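Local atomic coordinates of uncharacterized protein Atu1656/AGR_C_3050 (Agrobacterium tumefaciens, PDB entry 2OJH), a protein that is of unknown function but is a putative TolB-family protein with a six-bladed beta-propeller fold, possibly used in binding other molecules. Residues A[112-117]-A[123-128]; A[98-103]-A[134-139]; A[147-150]-A[155-158]; A[187-192]-A[198-203]. All coordinates share one frame; numbering follows the deposited sequence.

Interaction 1 (A[112-117]-A[123-128]); sequences IYLLPS and RLMTKN
Leu124 meets Tyr113 at an antiparallel non-hydrogen-bonded pair joining the third and fourth strands, 111-116 and 123-124, of a propeller blade. Its side chain can be followed outward. CB lies 3.7 Å from Tyr113 CE2; CG stands anti to the backbone N (chi1 -179°), which carries CD1 over one face of the ring. There CD1 sits 3.9 Å from the ring centroid, a CH-pi contact displaced toward the rim, and it also touches Ile112 O. Tyrosine suits the place because its ring packs against leucine while OH reaches past it to Glu106.

On the sheet's other face Leu114 touches selenomethionine Met125, CG to CG at 3.8 Å, the two side chains at about a right angle. Arg123 N and Leu114 O form a short backbone bond of 2.7 Å, returned by Leu114 N to Arg123 O.

Beyond the regular pairing, Met125 N still bonds Ile112 O, and then a side chain takes over: Ile112 N points at Thr126 OG1 at 3.0 Å and 172°. Threonine thus supplies an acceptor for the N-H of buried Ile112 where strand 123-124 has already ended, extending the pairing past it.

Interaction 2 (A[98-103]-A[134-139]); sequences LYAISD and HGWSPD
The Trp136 indole, in the conformer described, one of two modelled, reaches across from strand 131-136 to lie against Leu98 and Ala100 of strand 98-103, packing one blade of the beta-propeller on the next. The two strands belong to different four-stranded sheets and run nearly antiparallel, 159° between their directions, with axes 9.2 Å apart at closest approach. That separation is too wide for backbone pairing, and no hydrogen bond passes between the segments; the large indole bridges it.

The six-membered part of the indole does the touching. CH2 comes within 3.6 Å of Leu98 CB, while the neighbouring CZ3 comes to 3.7 Å from Ala100 CB. Leu98 CB, a methylene, and Ala100 CB, a methyl, both approach obliquely to the ring, whereas the carbonyl carbon of Tyr99, between them in sequence, lies at its edge. Leu98 and Trp136 cross at about a right angle; with Leu98 CG anti to its carbonyl carbon (chi1 -65°), CD1 lies 4.0 Å from Trp136 CZ2. The residue sizes fit: alanine, with a lone methyl, lets the indole come close to the strand, and leucine adds a methyl, CD1, near CZ2 and CH2 of the benzo ring. Leu114 of the neighbouring strand also packs on both Ala100 and Trp136, making the tryptophan part of a wider apolar layer between blades.

The polar end of the indole is provided for on its own side, NE1 bonding to Gly140 O. Upstream, His134 and Gly135 both face Thr144 in a classic beta bulge. Where the strand ends, Ser137 OG donates to Asp139 OD1 at 2.6 Å, meeting it nearly along its C-O axis.

Interaction 3 (A[147-150]-A[155-158]); sequences GIRD and IYSM
The guanidinium of Arg149 lies over one face of the Tyr156 ring in a cation-pi contact, its CZ 4.8 Å from the ring centroid and 24° off the normal. The two planes are 23° apart, so the guanidinium is roughly face-on to the ring. Arginine suits the place because it brings a charge to the ring face on a flexible chain: its methylene CG comes within 3.3 Å of the hydroxyl oxygen Tyr156 OH, before the chain bends at chi2 (-75°) and turns its charged end back across the ring.

Backbone contacts are made by Gly147. Its N lies at the ring's edge, 3.6 Å from Tyr156 CD2, and Gly147 O is near CE2. Glycine suits the place because its backbone N and CA can come right up to the ring, Gly147 CA lying 3.7 Å from Tyr156 CD2. The contact joins strands 142-149 and 152-159, the hairpin of two neighbouring strands in one four-stranded blade of the propeller.

Polar bonds fix the guanidinium's position. Within its own strand, NH1 donates to Ile148 O at 2.9 Å, approaching from above the carbonyl plane, and it also bonds Pro130 O. NH2 forms a salt bridge with Glu165 of the next strand in the blade and a hydrogen bond with Ser131 OG.

Interaction 4 (A[187-192]-A[198-203]); sequences IYFNSS and QIWRVR
Phe189 and Trp200 form an antiparallel hydrogen-bonded pair, and their side chains make the apolar centre of this face of the sheet. The phenyl ring takes the position between the backbone N and the carbonyl carbon (chi1 68°), which lays it across the partner strand: Trp200 CB sits over one face in a CH-pi contact, 3.5 Å from Phe189 CZ, while Val202 CB comes to 3.8 Å from CE1. A flat ring suits this place, since its face receives a methylene while its edge meets the backbone at Val202 N. Farther along, Ser191 CB touches Trp200 CD1; at the other end Ile187 packs on Val202.

On the opposite face Tyr188 and Arg201 lie side by side, pointing the same way. Arg201 CB stands 4.0 Å from the Tyr188 centroid and only 6° off the normal, its extended chain carries CD over CZ, and NH2 then donates to Tyr188 OH at 2.9 Å through a bent bond of 138°. That hydroxyl also bonds Met256 O, while Arg201 NH1 forms a salt bridge with Glu210.

Paired backbone bonds link Ile187 with Val202, Phe189 with Trp200 and Ser191 with Gln198. At the polar end a water bridges Ser191 O and Trp200 NE1, giving the indole N-H an acceptor.

The hairpin supplies the two middle strands of a propeller blade, between strands 175-180 and 209-211. Val209 packs on Phe189, Trp200 and Val202, and strand 217-224 of the following blade lies against Tyr188, Asn190 and Ile199.

The four contacts follow the chain round three successive blades of the propeller. Interaction 1 is nested within the loop closed by interaction 2, and their centres lie 9 Å apart; they share a sheet, with Tyr113 N 2.9 Å from Ile101 O and Leu115 O 2.9 Å from Tyr99 N, both probable hydrogen bonds. Interactions 2 and 3 reach the same next blade, through adjacent strands 131-136 and 142-149. Interaction 3 touches interaction 1 where Met125 O lies 3.3 Å from Met158 SE, and meets interaction 4 through Ile155 CD1, 3.7 Å from Phe189 CB. Interactions 1 and 4 are about 24 Å apart between centres, without touching.

Interaction 1 (A[112-117]-A[123-128])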
# COMPACT_ATOMS: atom_id res chain seq x y z
N ILE A 112 5.29 3.13 13.13
CA ILE A 112 4.11 2.32 12.86
C ILE A 112 3.30 2.18 14.17
O ILE A 112 3.87 1.96 15.24
CB ILE A 112 4.51 0.94 12.24
CG1 ILE A 112 5.12 1.15 10.84
CG2 ILE A 112 3.31 0.05 12.12
CD1 ILE A 112 5.71 -0.15 10.25
N TYR A 113 1.99 2.34 14.07
CA TYR A 113 1.10 2.13 15.24
C TYR A 113 -0.09 1.27 14.81
O TYR A 113 -0.42 1.23 13.62
CB TYR A 113 0.54 3.45 15.75
CG TYR A 113 1.59 4.46 16.18
CD1 TYR A 113 2.27 5.24 15.23
CD2 TYR A 113 1.86 4.66 17.52
CE1 TYR A 113 3.24 6.17 15.64
CE2 TYR A 113 2.80 5.59 17.95
CZ TYR A 113 3.49 6.33 16.99
OH TYR A 113 4.42 7.24 17.42
N LEU A 114 -0.74 0.62 15.76
CA LEU A 114 -2.05 -0.01 15.55
C LEU A 114 -3.05 0.74 16.40
O LEU A 114 -2.68 1.28 17.43
CB LEU A 114 -2.06 -1.48 16.04
CG LEU A 114 -1.00 -2.42 15.44
CD1 LEU A 114 -1.28 -3.83 15.91
CD2 LEU A 114 -1.02 -2.34 13.94
N LEU A 115 -4.30 0.79 15.95
CA LEU A 115 -5.38 1.38 16.75
C LEU A 115 -6.71 0.68 16.41
O LEU A 115 -6.80 -0.03 15.41
CB LEU A 115 -5.47 2.90 16.52
CG LEU A 115 -5.96 3.37 15.16
CD1 LEU A 115 -6.75 4.67 15.31
CD2 LEU A 115 -4.76 3.51 14.25
N PRO A 116 -7.74 0.84 17.26
CA PRO A 116 -9.02 0.23 16.87
C PRO A 116 -9.57 0.82 15.55
O PRO A 116 -9.40 2.02 15.29
CB PRO A 116 -9.95 0.60 18.01
CG PRO A 116 -9.02 0.87 19.21
CD PRO A 116 -7.84 1.54 18.56
N SER A 117 -10.24 0.01 14.74
CA SER A 117 -10.77 0.52 13.46
C SER A 117 -11.93 1.51 13.66
O SER A 117 -12.32 2.26 12.75
CB SER A 117 -11.20 -0.63 12.58
OG SER A 117 -12.22 -1.34 13.21
N ARG A 123 -1.18 2.50 19.35
CA ARG A 123 -0.22 1.71 20.10
C ARG A 123 1.06 1.56 19.27
O ARG A 123 1.01 0.99 18.20
CB ARG A 123 -0.83 0.33 20.40
CG ARG A 123 -2.01 0.33 21.39
CD ARG A 123 -2.96 -0.89 21.17
NE ARG A 123 -2.25 -2.07 20.66
CZ ARG A 123 -2.74 -2.96 19.80
NH1 ARG A 123 -3.96 -2.84 19.30
NH2 ARG A 123 -1.99 -3.98 19.41
N LEU A 124 2.19 2.07 19.76
CA LEU A 124 3.48 2.02 19.00
C LEU A 124 3.96 0.60 18.80
O LEU A 124 4.07 -0.18 19.77
CB LEU A 124 4.60 2.85 19.70
CG LEU A 124 5.96 2.91 18.99
CD1 LEU A 124 5.90 3.63 17.63
CD2 LEU A 124 7.00 3.55 19.91
N MSE A 125 4.29 0.28 17.54
CA MSE A 125 4.80 -1.03 17.19
C MSE A 125 6.30 -1.01 16.99
O MSE A 125 7.00 -1.92 17.42
CB MSE A 125 4.15 -1.56 15.91
CG MSE A 125 2.71 -1.94 15.95
SE MSE A 125 2.29 -3.20 17.39
CE MSE A 125 1.40 -2.10 18.67
N THR A 126 6.81 0.01 16.30
CA THR A 126 8.21 0.01 15.92
C THR A 126 9.09 1.01 16.68
O THR A 126 8.87 2.22 16.62
CB THR A 126 8.36 0.34 14.46
OG1 THR A 126 7.69 1.58 14.19
CG2 THR A 126 7.75 -0.76 13.62
N LYS A 127 10.09 0.48 17.38
CA LYS A 127 11.03 1.30 18.11
C LYS A 127 12.19 1.76 17.24
O LYS A 127 12.91 2.66 17.64
CB LYS A 127 11.55 0.56 19.34
CG LYS A 127 10.45 0.34 20.40
CD LYS A 127 10.93 -0.59 21.48
CE LYS A 127 9.78 -0.96 22.40
NZ LYS A 127 10.31 -1.86 23.44
N ASN A 128 12.36 1.14 16.08
CA ASN A 128 13.47 1.44 15.15
C ASN A 128 12.90 2.15 13.94
O ASN A 128 12.00 1.62 13.28
CB ASN A 128 14.17 0.16 14.75
CG ASN A 128 14.79 -0.59 15.95
OD1 ASN A 128 15.34 0.01 16.87
ND2 ASN A 128 14.69 -1.92 15.93

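Interaction 2 (A[98-103]-A[134-139])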
# COMPACT_ATOMS: atom_id res chain seq x y z
N LEU A 98 -8.85 -3.62 13.45
CA LEU A 98 -7.69 -2.76 13.68
C LEU A 98 -7.24 -2.04 12.44
O LEU A 98 -7.32 -2.58 11.34
CB LEU A 98 -6.48 -3.56 14.19
CG LEU A 98 -6.58 -4.24 15.57
CD1 LEU A 98 -5.33 -5.03 15.84
CD2 LEU A 98 -6.87 -3.27 16.75
N TYR A 99 -6.72 -0.83 12.66
CA TYR A 99 -5.99 -0.08 11.65
C TYR A 99 -4.51 -0.04 12.00
O TYR A 99 -4.13 0.01 13.17
CB TYR A 99 -6.51 1.36 11.57
CG TYR A 99 -7.91 1.56 11.04
CD1 TYR A 99 -8.60 0.54 10.36
CD2 TYR A 99 -8.55 2.79 11.17
CE1 TYR A 99 -9.90 0.74 9.86
CE2 TYR A 99 -9.85 3.01 10.69
CZ TYR A 99 -10.52 1.98 10.03
OH TYR A 99 -11.79 2.20 9.55
N ALA A 100 -3.67 -0.06 10.99
CA ALA A 100 -2.26 0.21 11.17
C ALA A 100 -1.95 1.49 10.43
O ALA A 100 -2.38 1.67 9.25
CB ALA A 100 -1.45 -0.95 10.64
N ILE A 101 -1.22 2.40 11.09
CA ILE A 101 -0.88 3.71 10.49
C ILE A 101 0.61 3.95 10.65
O ILE A 101 1.26 3.30 11.48
CB ILE A 101 -1.66 4.87 11.16
CG1 ILE A 101 -1.35 4.92 12.66
CG2 ILE A 101 -3.19 4.70 10.95
CD1 ILE A 101 -2.07 6.07 13.45
N SER A 102 1.15 4.88 9.86
CA SER A 102 2.53 5.24 9.96
C SER A 102 2.53 6.76 10.18
O SER A 102 2.11 7.52 9.31
CB SER A 102 3.25 4.89 8.65
OG SER A 102 3.12 3.50 8.37
N ASP A 103 2.97 7.20 11.36
CA ASP A 103 2.80 8.59 11.77
C ASP A 103 4.11 9.20 12.30
O ASP A 103 4.98 8.49 12.83
CB ASP A 103 1.72 8.66 12.84
CG ASP A 103 1.57 10.04 13.41
OD1 ASP A 103 0.86 10.86 12.78
OD2 ASP A 103 2.15 10.31 14.49
N HIS A 134 3.09 -1.59 5.45
CA HIS A 134 2.79 -1.96 4.05
C HIS A 134 1.91 -3.20 3.80
O HIS A 134 1.31 -3.29 2.73
CB HIS A 134 4.04 -2.00 3.21
CG HIS A 134 4.40 -0.68 2.60
ND1 HIS A 134 3.73 -0.14 1.53
CD2 HIS A 134 5.38 0.21 2.92
CE1 HIS A 134 4.27 1.04 1.22
NE2 HIS A 134 5.26 1.27 2.06
N GLY A 135 1.76 -4.10 4.77
CA GLY A 135 0.84 -5.27 4.57
C GLY A 135 0.56 -6.04 5.86
O GLY A 135 1.45 -6.16 6.71
N TRP A 136 -0.66 -6.56 5.99
CA TRP A 136 -1.03 -7.40 7.13
C TRP A 136 -1.02 -8.87 6.71
O TRP A 136 -1.55 -9.21 5.65
CB TRP A 136 -2.43 -7.05 7.65
CG TRP A 136 -2.59 -7.10 9.14
CD1 TRP A 136 -2.41 -8.17 9.97
CD2 TRP A 136 -3.00 -6.01 9.98
NE1 TRP A 136 -2.65 -7.81 11.28
CE2 TRP A 136 -3.01 -6.48 11.31
CE3 TRP A 136 -3.33 -4.67 9.74
CZ2 TRP A 136 -3.37 -5.67 12.39
CZ3 TRP A 136 -3.69 -3.86 10.82
CH2 TRP A 136 -3.70 -4.36 12.12
N SER A 137 -0.46 -9.75 7.54
CA SER A 137 -0.41 -11.18 7.23
C SER A 137 -1.84 -11.72 7.14
O SER A 137 -2.73 -11.28 7.89
CB SER A 137 0.43 -11.95 8.26
OG SER A 137 -0.26 -12.09 9.48
N PRO A 138 -2.10 -12.65 6.19
CA PRO A 138 -3.43 -13.25 6.07
C PRO A 138 -4.01 -13.74 7.39
O PRO A 138 -5.21 -13.59 7.62
CB PRO A 138 -3.19 -14.41 5.10
CG PRO A 138 -2.10 -13.87 4.21
CD PRO A 138 -1.18 -13.19 5.17
N ASP A 139 -3.19 -14.32 8.27
CA ASP A 139 -3.70 -14.80 9.56
C ASP A 139 -3.86 -13.69 10.62
O ASP A 139 -4.21 -13.97 11.76
CB ASP A 139 -2.87 -15.98 10.10
CG ASP A 139 -1.43 -15.61 10.48
OD1 ASP A 139 -1.02 -14.43 10.42
OD2 ASP A 139 -0.66 -16.53 10.86

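Interaction 3 (A[147-150]-A[155-158])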
# COMPACT_ATOMS: atom_id res chain seq x y z
N GLY A 147 11.64 -0.69 6.45
CA GLY A 147 12.39 -0.05 7.51
C GLY A 147 13.64 0.55 6.92
O GLY A 147 14.36 -0.13 6.17
N ILE A 148 13.93 1.81 7.25
CA ILE A 148 15.20 2.40 6.81
C ILE A 148 16.12 2.46 8.02
O ILE A 148 15.72 2.96 9.08
CB ILE A 148 15.04 3.80 6.15
CG1 ILE A 148 14.00 3.76 5.04
CG2 ILE A 148 16.37 4.28 5.54
CD1 ILE A 148 13.47 5.14 4.68
N ARG A 149 17.30 1.87 7.87
CA ARG A 149 18.29 1.80 8.94
C ARG A 149 19.62 2.26 8.40
O ARG A 149 20.22 1.59 7.55
CB ARG A 149 18.40 0.38 9.48
CG ARG A 149 17.04 -0.29 9.78
CD ARG A 149 16.39 0.23 11.07
NE ARG A 149 15.13 -0.46 11.31
CZ ARG A 149 13.92 0.04 11.02
NH1 ARG A 149 13.79 1.25 10.51
NH2 ARG A 149 12.83 -0.67 11.27
N ASP A 150 20.06 3.43 8.86
CA ASP A 150 21.24 4.10 8.30
C ASP A 150 21.24 4.06 6.78
O ASP A 150 22.23 3.66 6.18
CB ASP A 150 22.52 3.45 8.86
CG ASP A 150 22.59 3.53 10.38
OD1 ASP A 150 22.36 4.65 10.91
OD2 ASP A 150 22.87 2.51 11.04
N ILE A 155 13.02 -4.89 3.87
CA ILE A 155 11.73 -5.47 4.21
C ILE A 155 11.86 -6.12 5.56
O ILE A 155 12.80 -6.89 5.81
CB ILE A 155 11.31 -6.52 3.14
CG1 ILE A 155 11.40 -5.92 1.71
CG2 ILE A 155 9.92 -7.12 3.47
CD1 ILE A 155 10.60 -4.61 1.48
N TYR A 156 10.91 -5.80 6.44
CA TYR A 156 10.87 -6.36 7.79
C TYR A 156 9.49 -6.93 8.00
O TYR A 156 8.53 -6.56 7.30
CB TYR A 156 11.09 -5.26 8.86
CG TYR A 156 12.49 -4.74 8.91
CD1 TYR A 156 13.43 -5.30 9.76
CD2 TYR A 156 12.90 -3.71 8.05
CE1 TYR A 156 14.76 -4.86 9.75
CE2 TYR A 156 14.22 -3.27 8.04
CZ TYR A 156 15.14 -3.85 8.90
OH TYR A 156 16.43 -3.40 8.91
N SER A 157 9.36 -7.82 8.99
CA SER A 157 8.05 -8.19 9.46
C SER A 157 8.07 -8.17 10.98
O SER A 157 9.13 -8.24 11.61
CB SER A 157 7.65 -9.57 8.93
OG SER A 157 8.52 -10.56 9.43
N MSE A 158 6.90 -8.02 11.58
CA MSE A 158 6.82 -8.03 13.03
C MSE A 158 5.67 -8.91 13.44
O MSE A 158 4.63 -8.90 12.80
CB MSE A 158 6.65 -6.61 13.59
CG MSE A 158 6.27 -6.56 15.09
SE MSE A 158 6.54 -4.79 15.81
CE MSE A 158 8.42 -4.53 15.45

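Interaction 4 (A[187-192]-A[198-203])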
# COMPACT_ATOMS: atom_id res chain seq x y z
N ILE A 187 5.99 -12.54 0.48
CA ILE A 187 5.79 -11.09 0.57
C ILE A 187 6.34 -10.53 -0.75
O ILE A 187 7.49 -10.79 -1.07
CB ILE A 187 6.54 -10.50 1.78
CG1 ILE A 187 5.82 -10.88 3.10
CG2 ILE A 187 6.67 -8.96 1.65
CD1 ILE A 187 6.72 -10.81 4.32
N TYR A 188 5.52 -9.81 -1.51
CA TYR A 188 5.95 -9.16 -2.76
C TYR A 188 6.39 -7.74 -2.38
O TYR A 188 5.82 -7.11 -1.45
CB TYR A 188 4.80 -9.08 -3.78
CG TYR A 188 4.47 -10.41 -4.46
CD1 TYR A 188 3.94 -11.49 -3.75
CD2 TYR A 188 4.73 -10.58 -5.83
CE1 TYR A 188 3.67 -12.73 -4.42
CE2 TYR A 188 4.45 -11.78 -6.48
CZ TYR A 188 3.92 -12.84 -5.77
OH TYR A 188 3.67 -14.00 -6.44
N PHE A 189 7.42 -7.25 -3.07
CA PHE A 189 8.00 -5.95 -2.76
C PHE A 189 8.76 -5.47 -4.00
O PHE A 189 8.77 -6.19 -5.03
CB PHE A 189 8.91 -6.05 -1.51
CG PHE A 189 10.17 -6.88 -1.72
CD1 PHE A 189 10.14 -8.28 -1.63
CD2 PHE A 189 11.38 -6.25 -2.02
CE1 PHE A 189 11.29 -9.03 -1.85
CE2 PHE A 189 12.55 -7.00 -2.24
CZ PHE A 189 12.50 -8.41 -2.16
N ASN A 190 9.31 -4.26 -3.97
CA ASN A 190 10.20 -3.86 -5.09
C ASN A 190 11.63 -3.60 -4.64
O ASN A 190 11.89 -3.27 -3.49
CB ASN A 190 9.63 -2.68 -5.92
CG ASN A 190 9.43 -1.38 -5.13
OD1 ASN A 190 9.38 -1.36 -3.90
ND2 ASN A 190 9.26 -0.31 -5.85
N SER A 191 12.58 -3.77 -5.56
CA SER A 191 13.95 -3.61 -5.18
C SER A 191 14.69 -2.95 -6.32
O SER A 191 14.38 -3.22 -7.51
CB SER A 191 14.55 -5.00 -4.87
OG SER A 191 15.90 -4.90 -4.48
N SER A 192 15.65 -2.09 -5.99
CA SER A 192 16.45 -1.41 -7.01
C SER A 192 17.72 -2.18 -7.34
O SER A 192 18.56 -1.68 -8.10
CB SER A 192 16.88 -0.03 -6.51
OG SER A 192 17.70 -0.16 -5.34
N GLN A 198 12.11 -3.01 -9.60
CA GLN A 198 11.44 -4.19 -10.16
C GLN A 198 10.74 -4.92 -9.04
O GLN A 198 11.14 -4.77 -7.86
CB GLN A 198 12.44 -5.14 -10.77
CG GLN A 198 13.31 -4.47 -11.83
CD GLN A 198 12.60 -4.30 -13.16
OE1 GLN A 198 12.81 -5.07 -14.07
NE2 GLN A 198 11.75 -3.27 -13.27
N ILE A 199 9.72 -5.71 -9.39
CA ILE A 199 9.01 -6.50 -8.39
C ILE A 199 9.78 -7.78 -8.09
O ILE A 199 10.25 -8.48 -9.01
CB ILE A 199 7.52 -6.82 -8.76
CG1 ILE A 199 6.78 -5.56 -9.23
CG2 ILE A 199 6.84 -7.50 -7.58
CD1 ILE A 199 6.86 -4.40 -8.28
N TRP A 200 9.94 -8.03 -6.79
CA TRP A 200 10.56 -9.23 -6.27
C TRP A 200 9.60 -9.85 -5.25
O TRP A 200 8.63 -9.20 -4.83
CB TRP A 200 11.91 -8.91 -5.60
CG TRP A 200 13.04 -8.56 -6.58
CD1 TRP A 200 13.17 -7.41 -7.32
CD2 TRP A 200 14.16 -9.36 -6.89
NE1 TRP A 200 14.32 -7.46 -8.09
CE2 TRP A 200 14.95 -8.65 -7.84
CE3 TRP A 200 14.59 -10.63 -6.46
CZ2 TRP A 200 16.12 -9.16 -8.36
CZ3 TRP A 200 15.76 -11.14 -6.99
CH2 TRP A 200 16.52 -10.40 -7.92
N ARG A 201 9.85 -11.10 -4.89
CA ARG A 201 9.15 -11.68 -3.76
C ARG A 201 10.09 -12.47 -2.86
O ARG A 201 11.01 -13.11 -3.33
CB ARG A 201 7.95 -12.52 -4.22
CG ARG A 201 8.29 -13.75 -5.03
CD ARG A 201 7.03 -14.56 -5.31
NE ARG A 201 7.34 -15.88 -5.84
CZ ARG A 201 6.45 -16.79 -6.21
NH1 ARG A 201 6.87 -17.96 -6.67
NH2 ARG A 201 5.14 -16.53 -6.11
N VAL A 202 9.86 -12.41 -1.54
CA VAL A 202 10.66 -13.13 -0.57
C VAL A 202 9.75 -14.05 0.25
O VAL A 202 8.60 -13.68 0.52
CB VAL A 202 11.47 -12.15 0.37
CG1 VAL A 202 10.54 -11.25 1.21
CG2 VAL A 202 12.45 -12.93 1.25
N ARG A 203 10.23 -15.23 0.64
CA ARG A 203 9.42 -16.10 1.50
C ARG A 203 9.22 -15.44 2.86
O ARG A 203 10.11 -14.72 3.33
CB ARG A 203 10.11 -17.46 1.72
CG ARG A 203 10.28 -18.34 0.48
CD ARG A 203 8.97 -18.84 -0.07
NE ARG A 203 7.98 -19.15 0.96
CZ ARG A 203 7.96 -20.27 1.67
NH1 ARG A 203 7.01 -20.45 2.58
NH2 ARG A 203 8.89 -21.20 1.47
O HOH W 1 15.67 -4.96 -9.14